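Local structure of OBCA, Oxalate Biosynthetic Component A (Burkholderia glumae, 4NNC) at residues A[348-353]-A[376-381]; A[446-451]-A[465-470]. The protein is a biosynthetic component with a TIM-barrel portion, and binds a cobalt ion, an oxalate ion and the ligand 2KQ in this model. One frame throughout, in Å; residues are numbered along the deposited sequence.

Interaction 1. Residues A[348-353]-A[376-381]. With 2KQ ((3S)-3-[2-[3-[[(2R)-4-[[[(2R,3S,4R,5R)-5-(6-aminopurin-9-yl)-4-oxidanyl-3-phosphonooxy-oxolan-2-yl]methoxy-oxidanyl-phosphoryl]oxy-oxidanyl-phosphoryl]oxy-3,3-dimethyl-2-oxidanyl-butanoyl]amino]propanoylamino]ethylsulfanyl]-3-oxidanyl-butanoic acid), chain D.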
loop_
_atom_site.group_PDB
_atom_site.type_symbol
_atom_site.label_atom_id
_atom_site.label_comp_id
_atom_site.label_asym_id
_atom_site.label_seq_id
_atom_site.Cartn_x
_atom_site.Cartn_y
_atom_site.Cartn_z
ATOM N N GLU A 348 13.165 -0.417 -10.940
ATOM C CA GLU A 348 12.485 -1.186 -9.893
ATOM C C GLU A 348 13.065 -2.600 -9.830
ATOM O O GLU A 348 12.843 -3.436 -10.713
ATOM C CB GLU A 348 10.970 -1.224 -10.109
ATOM C CG GLU A 348 10.340 0.146 -10.429
ATOM C CD GLU A 348 10.564 1.192 -9.326
ATOM O OE1 GLU A 348 10.756 0.814 -8.140
ATOM O OE2 GLU A 348 10.552 2.404 -9.639
ATOM N N VAL A 349 13.843 -2.860 -8.793
ATOM C CA VAL A 349 14.519 -4.138 -8.704
ATOM C C VAL A 349 13.567 -5.119 -8.047
ATOM O O VAL A 349 13.541 -5.259 -6.820
ATOM C CB VAL A 349 15.846 -4.024 -7.919
ATOM C CG1 VAL A 349 16.647 -5.298 -8.070
ATOM C CG2 VAL A 349 16.642 -2.822 -8.421
ATOM N N PHE A 350 12.758 -5.779 -8.871
ATOM C CA PHE A 350 11.787 -6.733 -8.359
ATOM C C PHE A 350 12.462 -8.076 -8.171
ATOM O O PHE A 350 12.059 -8.864 -7.318
ATOM C CB PHE A 350 10.630 -6.934 -9.340
ATOM C CG PHE A 350 9.582 -5.850 -9.320
ATOM C CD1 PHE A 350 9.615 -4.828 -10.261
ATOM C CD2 PHE A 350 8.526 -5.893 -8.417
ATOM C CE1 PHE A 350 8.641 -3.847 -10.287
ATOM C CE2 PHE A 350 7.541 -4.901 -8.427
ATOM C CZ PHE A 350 7.596 -3.876 -9.369
ATOM N N ASN A 351 13.490 -8.349 -8.973
ATOM C CA ASN A 351 14.007 -9.715 -9.059
ATOM C C ASN A 351 15.434 -9.802 -9.568
ATOM O O ASN A 351 16.019 -8.794 -9.970
ATOM C CB ASN A 351 13.050 -10.594 -9.903
ATOM C CG ASN A 351 12.727 -9.989 -11.284
ATOM O OD1 ASN A 351 13.624 -9.530 -12.013
ATOM N ND2 ASN A 351 11.439 -9.993 -11.647
ATOM N N HIS A 352 15.993 -11.008 -9.570
ATOM C CA HIS A 352 17.389 -11.182 -9.967
ATOM C C HIS A 352 17.575 -10.985 -11.448
ATOM O O HIS A 352 18.627 -10.523 -11.880
ATOM C CB HIS A 352 17.929 -12.540 -9.520
ATOM C CG HIS A 352 18.316 -12.565 -8.079
ATOM N ND1 HIS A 352 19.502 -12.029 -7.627
ATOM C CD2 HIS A 352 17.662 -13.016 -6.983
ATOM C CE1 HIS A 352 19.572 -12.165 -6.314
ATOM N NE2 HIS A 352 18.467 -12.758 -5.897
ATOM N N ALA A 353 16.547 -11.328 -12.222
ATOM C CA ALA A 353 16.572 -11.075 -13.663
ATOM C C ALA A 353 16.875 -9.600 -13.919
ATOM O O ALA A 353 17.686 -9.264 -14.785
ATOM C CB ALA A 353 15.253 -11.466 -14.294
ATOM N N MET A 376 15.370 1.038 -6.870
ATOM C CA MET A 376 14.501 0.789 -5.723
ATOM C C MET A 376 14.468 -0.701 -5.504
ATOM O O MET A 376 14.035 -1.430 -6.391
ATOM C CB MET A 376 13.082 1.303 -5.992
ATOM C CG MET A 376 12.060 0.983 -4.884
ATOM S SD MET A 376 12.434 1.811 -3.306
ATOM C CE MET A 376 12.133 3.515 -3.774
ATOM N N LEU A 377 14.935 -1.162 -4.345
ATOM C CA LEU A 377 14.908 -2.591 -4.039
ATOM C C LEU A 377 13.506 -2.981 -3.580
ATOM O O LEU A 377 13.057 -2.562 -2.513
ATOM C CB LEU A 377 15.931 -2.949 -2.945
ATOM C CG LEU A 377 17.401 -2.615 -3.211
ATOM C CD1 LEU A 377 18.283 -2.960 -2.002
ATOM C CD2 LEU A 377 17.904 -3.345 -4.446
ATOM N N VAL A 378 12.802 -3.773 -4.384
ATOM C CA VAL A 378 11.468 -4.213 -4.002
ATOM C C VAL A 378 11.608 -5.454 -3.133
ATOM O O VAL A 378 11.272 -6.563 -3.547
ATOM C CB VAL A 378 10.584 -4.496 -5.235
ATOM C CG1 VAL A 378 9.133 -4.751 -4.820
ATOM C CG2 VAL A 378 10.678 -3.327 -6.234
ATOM N N ALA A 379 12.122 -5.256 -1.924
ATOM C CA ALA A 379 12.435 -6.365 -1.035
ATOM C C ALA A 379 11.174 -6.934 -0.395
ATOM O O ALA A 379 10.209 -6.195 -0.168
ATOM C CB ALA A 379 13.418 -5.916 0.032
ATOM N N GLY A 380 11.176 -8.242 -0.123
ATOM C CA GLY A 380 10.104 -8.885 0.623
ATOM C C GLY A 380 8.874 -9.314 -0.167
ATOM O O GLY A 380 7.938 -9.909 0.400
ATOM N N VAL A 381 8.848 -8.994 -1.461
ATOM C CA VAL A 381 7.728 -9.397 -2.313
ATOM C C VAL A 381 8.173 -10.605 -3.149
ATOM O O VAL A 381 9.108 -10.492 -3.955
ATOM C CB VAL A 381 7.276 -8.229 -3.217
ATOM C CG1 VAL A 381 6.136 -8.649 -4.117
ATOM C CG2 VAL A 381 6.863 -7.019 -2.367
HETATM C C01 2KQ D . -1.821 -4.858 -0.051
HETATM C C02 2KQ D . -0.924 -4.298 1.064
HETATM C C03 2KQ D . -0.506 -2.783 0.722
HETATM C C04 2KQ D . -1.703 -4.369 2.383
HETATM O O05 2KQ D . -0.876 -3.872 3.410
HETATM P P06 2KQ D . -1.087 -4.342 4.918
HETATM O O07 2KQ D . -0.509 -3.281 5.838
HETATM O O08 2KQ D . -2.565 -4.503 5.231
HETATM O O09 2KQ D . -0.296 -5.707 5.127
HETATM P P10 2KQ D . -0.838 -7.203 4.908
HETATM O O11 2KQ D . 0.317 -8.166 4.888
HETATM O O12 2KQ D . -1.547 -7.287 3.577
HETATM O O13 2KQ D . -1.853 -7.602 6.086
HETATM C C14 2KQ D . -2.547 -8.859 6.032
HETATM C C15 2KQ D . -3.125 -9.183 7.344
HETATM O O16 2KQ D . -2.130 -9.001 8.431
HETATM C C17 2KQ D . -2.606 -7.957 9.293
HETATM N N18 2KQ D . -1.500 -7.128 9.626
HETATM C C19 2KQ D . -0.940 -6.167 8.870
HETATM N N20 2KQ D . 0.102 -5.625 9.540
HETATM C C21 2KQ D . 0.217 -6.250 10.742
HETATM C C22 2KQ D . 1.087 -6.125 11.843
HETATM N N23 2KQ D . 2.165 -5.145 11.837
HETATM N N24 2KQ D . 0.908 -6.932 12.904
HETATM C C25 2KQ D . -0.085 -7.856 12.910
HETATM N N26 2KQ D . -0.937 -7.996 11.883
HETATM C C27 2KQ D . -0.795 -7.201 10.791
HETATM C C28 2KQ D . -3.683 -7.256 8.571
HETATM O O29 2KQ D . -4.689 -6.778 9.464
HETATM C C30 2KQ D . -4.268 -8.284 7.695
HETATM O O31 2KQ D . -5.274 -9.022 8.421
HETATM P P32 2KQ D . -6.000 -10.323 7.736
HETATM O O33 2KQ D . -4.995 -11.464 7.517
HETATM O O34 2KQ D . -7.138 -10.807 8.612
HETATM O O35 2KQ D . -6.559 -9.902 6.402
HETATM C C36 2KQ D . 0.307 -5.244 1.246
HETATM O O37 2KQ D . -0.147 -6.491 1.567
HETATM C C38 2KQ D . 1.221 -5.378 0.016
HETATM O O39 2KQ D . 0.891 -5.998 -0.990
HETATM N N40 2KQ D . 2.547 -4.782 0.077
HETATM C C41 2KQ D . 3.386 -4.956 -1.063
HETATM C C42 2KQ D . 3.259 -3.773 -2.016
HETATM C C43 2KQ D . 4.160 -3.874 -3.267
HETATM O O44 2KQ D . 4.163 -4.880 -3.979
HETATM N N45 2KQ D . 5.024 -2.766 -3.568
HETATM C C46 2KQ D . 5.853 -2.885 -4.730
HETATM C C47 2KQ D . 5.653 -1.693 -5.639
HETATM S S48 2KQ D . 6.905 -1.613 -6.911
HETATM C C49 2KQ D . 6.766 -0.061 -7.773
HETATM C C50 2KQ D . 7.910 0.709 -7.370
HETATM O O51 2KQ D . 5.613 0.649 -7.367
HETATM C C52 2KQ D . 6.892 -0.261 -9.315
HETATM C C53 2KQ D . 6.004 0.534 -10.223
HETATM O O54 2KQ D . 5.134 1.330 -9.761
HETATM O O55 2KQ D . 6.150 0.398 -11.466
HETATM O O HOH W 1 11.910 -9.439 -4.619
#
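Methyl CG2 of Val-378 sits over the centre of the Phe-350 ring, 4.1 Å from its centroid and 13° off the ring normal, a CH-pi contact made face-on. The second methyl, CG1, lies anti to the backbone N (chi1 -171°). This torsion carries it past the ring toward the ligand, with 3.8 Å between Val-378 CG1 and Phe-350 CD2. The far end of the same ring meets 2KQ, where Phe-350 CZ stands 3.4 Å from sulfur S48, and an oxalate ion also touches Phe-350. Val-378 CG1 packs in turn on C46 of 2KQ, so the two apolar side chains together line one stretch of the ligand. Next to them Glu-348, its chain bent at chi2, swings its carboxylate across the adjacent strand, leaving OE1 3.2 Å from CB of Met-376. The same OE1 lies 3.0 Å from C50 of 2KQ, with CG of Glu-348 against C52. A cobalt ion lies about 6 Å from this side chain.

Parallel pairing holds these groups in place. Val-349 N gives a hydrogen bond of 2.8 Å to Met-376 O, and Val-378 N gives one of 2.9 Å to Val-349 O. Glu-348 and Met-376 occupy one face of the sheet, while Val-349 and Leu-377 meet on the other, where Leu-377 also packs against helix 416-440. Beyond the paired residues, water 1 lies within hydrogen-bonding distance of Phe-350 O and Val-381 O and bridges the two departing loops, and Asn-351 caps helix 352-359 through Ile-354 N. Sulfur S48 thus runs along an apolar wall of ring and methyl groups, whereas the carboxylate side of Glu-348 lies against the methyl C50 and methylene C52 of the ligand, at the C-terminal ends of two neighbouring strands.

Interaction 2. Residues A[446-451]-A[465-470]. With 2KQ ((3S)-3-[2-[3-[[(2R)-4-[[[(2R,3S,4R,5R)-5-(6-aminopurin-9-yl)-4-oxidanyl-3-phosphonooxy-oxolan-2-yl]methoxy-oxidanyl-phosphoryl]oxy-oxidanyl-phosphoryl]oxy-3,3-dimethyl-2-oxidanyl-butanoyl]amino]propanoylamino]ethylsulfanyl]-3-oxidanyl-butanoic acid), chain D.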
loop_
_atom_site.group_PDB
_atom_site.type_symbol
_atom_site.label_atom_id
_atom_site.label_comp_id
_atom_site.label_asym_id
_atom_site.label_seq_id
_atom_site.Cartn_x
_atom_site.Cartn_y
_atom_site.Cartn_z
ATOM N N ILE A 446 20.455 4.070 -4.226
ATOM C CA ILE A 446 19.623 2.880 -4.044
ATOM C C ILE A 446 18.698 3.076 -2.861
ATOM O O ILE A 446 19.158 3.447 -1.772
ATOM C CB ILE A 446 20.493 1.613 -3.804
ATOM C CG1 ILE A 446 21.409 1.362 -5.013
ATOM C CG2 ILE A 446 19.610 0.387 -3.542
ATOM C CD1 ILE A 446 22.376 0.222 -4.831
ATOM N N SER A 447 17.402 2.832 -3.066
ATOM C CA SER A 447 16.437 2.875 -1.969
ATOM C C SER A 447 15.837 1.500 -1.684
ATOM O O SER A 447 16.019 0.559 -2.457
ATOM C CB SER A 447 15.316 3.871 -2.268
ATOM O OG SER A 447 15.770 5.218 -2.213
ATOM N N ILE A 448 15.103 1.389 -0.581
ATOM C CA ILE A 448 14.427 0.139 -0.247
ATOM C C ILE A 448 12.966 0.357 0.146
ATOM O O ILE A 448 12.628 1.347 0.802
ATOM C CB ILE A 448 15.157 -0.621 0.902
ATOM C CG1 ILE A 448 14.529 -1.999 1.141
ATOM C CG2 ILE A 448 15.168 0.205 2.186
ATOM C CD1 ILE A 448 15.438 -2.938 1.951
ATOM N N LEU A 449 12.110 -0.575 -0.263
ATOM C CA LEU A 449 10.749 -0.640 0.235
ATOM C C LEU A 449 10.578 -2.018 0.854
ATOM O O LEU A 449 11.347 -2.932 0.555
ATOM C CB LEU A 449 9.733 -0.450 -0.905
ATOM C CG LEU A 449 9.578 -1.491 -2.029
ATOM C CD1 LEU A 449 8.791 -2.748 -1.628
ATOM C CD2 LEU A 449 8.914 -0.843 -3.257
ATOM N N LEU A 450 9.553 -2.170 1.681
ATOM C CA LEU A 450 9.173 -3.465 2.221
ATOM C C LEU A 450 7.658 -3.499 2.372
ATOM O O LEU A 450 7.042 -2.477 2.664
ATOM C CB LEU A 450 9.841 -3.702 3.582
ATOM C CG LEU A 450 11.311 -4.134 3.586
ATOM C CD1 LEU A 450 11.897 -4.071 5.001
ATOM C CD2 LEU A 450 11.419 -5.540 3.011
ATOM N N PRO A 451 7.054 -4.677 2.184
ATOM C CA PRO A 451 5.604 -4.842 2.346
ATOM C C PRO A 451 5.190 -4.727 3.817
ATOM O O PRO A 451 5.925 -5.211 4.683
ATOM C CB PRO A 451 5.357 -6.259 1.827
ATOM C CG PRO A 451 6.644 -6.973 2.066
ATOM C CD PRO A 451 7.721 -5.944 1.830
ATOM N N LEU A 465 22.762 -1.648 5.169
ATOM C CA LEU A 465 23.228 -1.781 3.783
ATOM C C LEU A 465 23.867 -0.519 3.214
ATOM O O LEU A 465 24.365 -0.529 2.076
ATOM C CB LEU A 465 22.060 -2.178 2.879
ATOM C CG LEU A 465 21.514 -3.586 3.072
ATOM C CD1 LEU A 465 20.232 -3.775 2.279
ATOM C CD2 LEU A 465 22.572 -4.611 2.643
ATOM N N GLY A 466 23.843 0.577 3.976
ATOM C CA GLY A 466 24.312 1.854 3.449
ATOM C C GLY A 466 23.448 2.400 2.309
ATOM O O GLY A 466 23.933 3.107 1.420
ATOM N N LEU A 467 22.152 2.110 2.332
ATOM C CA LEU A 467 21.284 2.597 1.253
ATOM C C LEU A 467 21.129 4.126 1.290
ATOM O O LEU A 467 21.384 4.758 2.320
ATOM C CB LEU A 467 19.935 1.884 1.282
ATOM C CG LEU A 467 20.040 0.367 1.106
ATOM C CD1 LEU A 467 18.673 -0.259 0.901
ATOM C CD2 LEU A 467 20.963 0.040 -0.067
ATOM N N ASP A 468 20.741 4.716 0.159
ATOM C CA ASP A 468 20.626 6.173 0.051
ATOM C C ASP A 468 19.241 6.708 0.405
ATOM O O ASP A 468 19.044 7.918 0.515
ATOM C CB ASP A 468 20.971 6.621 -1.366
ATOM C CG ASP A 468 22.344 6.184 -1.783
ATOM O OD1 ASP A 468 23.297 6.904 -1.445
ATOM O OD2 ASP A 468 22.477 5.124 -2.434
ATOM N N GLY A 469 18.276 5.815 0.579
ATOM C CA GLY A 469 16.902 6.259 0.765
ATOM C C GLY A 469 15.948 5.154 1.165
ATOM O O GLY A 469 16.231 3.952 1.000
ATOM N N ILE A 470 14.813 5.570 1.711
ATOM C CA ILE A 470 13.803 4.652 2.205
ATOM C C ILE A 470 12.434 5.084 1.667
ATOM O O ILE A 470 12.130 6.284 1.565
ATOM C CB ILE A 470 13.783 4.644 3.751
ATOM C CG1 ILE A 470 15.099 4.091 4.304
ATOM C CG2 ILE A 470 12.617 3.825 4.291
ATOM C CD1 ILE A 470 15.180 4.150 5.841
HETATM C C01 2KQ D . -1.821 -4.858 -0.051
HETATM C C02 2KQ D . -0.924 -4.298 1.064
HETATM C C03 2KQ D . -0.506 -2.783 0.722
HETATM C C04 2KQ D . -1.703 -4.369 2.383
HETATM O O05 2KQ D . -0.876 -3.872 3.410
HETATM P P06 2KQ D . -1.087 -4.342 4.918
HETATM O O07 2KQ D . -0.509 -3.281 5.838
HETATM O O08 2KQ D . -2.565 -4.503 5.231
HETATM O O09 2KQ D . -0.296 -5.707 5.127
HETATM P P10 2KQ D . -0.838 -7.203 4.908
HETATM O O11 2KQ D . 0.317 -8.166 4.888
HETATM O O12 2KQ D . -1.547 -7.287 3.577
HETATM O O13 2KQ D . -1.853 -7.602 6.086
HETATM C C14 2KQ D . -2.547 -8.859 6.032
HETATM C C15 2KQ D . -3.125 -9.183 7.344
HETATM O O16 2KQ D . -2.130 -9.001 8.431
HETATM C C17 2KQ D . -2.606 -7.957 9.293
HETATM N N18 2KQ D . -1.500 -7.128 9.626
HETATM C C19 2KQ D . -0.940 -6.167 8.870
HETATM N N20 2KQ D . 0.102 -5.625 9.540
HETATM C C21 2KQ D . 0.217 -6.250 10.742
HETATM C C22 2KQ D . 1.087 -6.125 11.843
HETATM N N23 2KQ D . 2.165 -5.145 11.837
HETATM N N24 2KQ D . 0.908 -6.932 12.904
HETATM C C25 2KQ D . -0.085 -7.856 12.910
HETATM N N26 2KQ D . -0.937 -7.996 11.883
HETATM C C27 2KQ D . -0.795 -7.201 10.791
HETATM C C28 2KQ D . -3.683 -7.256 8.571
HETATM O O29 2KQ D . -4.689 -6.778 9.464
HETATM C C30 2KQ D . -4.268 -8.284 7.695
HETATM O O31 2KQ D . -5.274 -9.022 8.421
HETATM P P32 2KQ D . -6.000 -10.323 7.736
HETATM O O33 2KQ D . -4.995 -11.464 7.517
HETATM O O34 2KQ D . -7.138 -10.807 8.612
HETATM O O35 2KQ D . -6.559 -9.902 6.402
HETATM C C36 2KQ D . 0.307 -5.244 1.246
HETATM O O37 2KQ D . -0.147 -6.491 1.567
HETATM C C38 2KQ D . 1.221 -5.378 0.016
HETATM O O39 2KQ D . 0.891 -5.998 -0.990
HETATM N N40 2KQ D . 2.547 -4.782 0.077
HETATM C C41 2KQ D . 3.386 -4.956 -1.063
HETATM C C42 2KQ D . 3.259 -3.773 -2.016
HETATM C C43 2KQ D . 4.160 -3.874 -3.267
HETATM O O44 2KQ D . 4.163 -4.880 -3.979
HETATM N N45 2KQ D . 5.024 -2.766 -3.568
HETATM C C46 2KQ D . 5.853 -2.885 -4.730
HETATM C C47 2KQ D . 5.653 -1.693 -5.639
HETATM S S48 2KQ D . 6.905 -1.613 -6.911
HETATM C C49 2KQ D . 6.766 -0.061 -7.773
HETATM C C50 2KQ D . 7.910 0.709 -7.370
HETATM O O51 2KQ D . 5.613 0.649 -7.367
HETATM C C52 2KQ D . 6.892 -0.261 -9.315
HETATM C C53 2KQ D . 6.004 0.534 -10.223
HETATM O O54 2KQ D . 5.134 1.330 -9.761
HETATM O O55 2KQ D . 6.150 0.398 -11.466
HETATM O O HOH W 2 13.483 6.763 -1.189
#
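Ile-446 and Asp-468 grip each other through two hydrogen bonds of opposite direction. The backbone N of Ile-446 donates to the carboxylate atom OD2 of Asp-468 over 2.9 Å, reaching it on the anti side and 24° out of the carboxylate plane; Asp-468 N returns a bond of 2.8 Å to Ile-446 O. CG of Asp-468 stands beside its own backbone N (chi1 -57°), which turns the carboxylate back over the start of the segment 446-451. OD2 also takes a salt bridge from Arg-438, which would be expected to stabilise its negative charge. Further along, Ile-448 N binds Gly-469 O at 3.2 Å, and that oxygen receives a CA-H...O contact from Ser-447 as well.

Close backbone approach marks the pairing of Ser-447 with Gly-469, whose CA atoms are 4.4 Å apart. Having no side chain, Gly-469 lets OG of Ser-447 come to 3.4 Å from its CA, and water 2 joins the hydroxyl to Ile-470 O, weakly at the latter end.

Apolar packing is carried by Leu-467, which forks between two isoleucines. Its CD1 touches CB of Ile-448 at 3.5 Å, the two side chains crossing at about a right angle, and its CD2 meets CG2 of Ile-446 at 3.7 Å. Ile-448 and Ile-470 continue this layer toward helix 458-464, while Ile-446 reaches Leu-437 of helix 416-440.

Downstream of the pairing, Leu-449 and Pro-451 touch 2KQ. Gly-466 ends helix 458-464 in a Schellman motif, after which the chain enters strand 469-472 parallel to strand 444-449. Strand, helix and strand form a beta-alpha-beta unit with parallel strands, the kind of unit from which a TIM barrel is built.

How the interactions relate
Interactions 1 and 2, their centres 11 Å apart in the barrel sheet, are separated by one further joint, that of strands 373-378 and 444-449, which Leu-377 makes: its N lies 2.8 Å from Ser-447 O and its O 3.1 Å from Leu-449 N, both probable hydrogen bonds. Past the strands, Ala-379 O packs on Pro-451 CD at 3.2 Å. Both contacts meet 2KQ at C46, with Val-378 CG1 at 3.8 Å and Leu-449 CD2 at 4.0 Å. From there interaction 1 borders the sulfur and the carbons C50 and C52, close to the cobalt and oxalate, whereas Pro-451 extends toward N40; the Ser-447 side chain is about 12 Å from the cobalt.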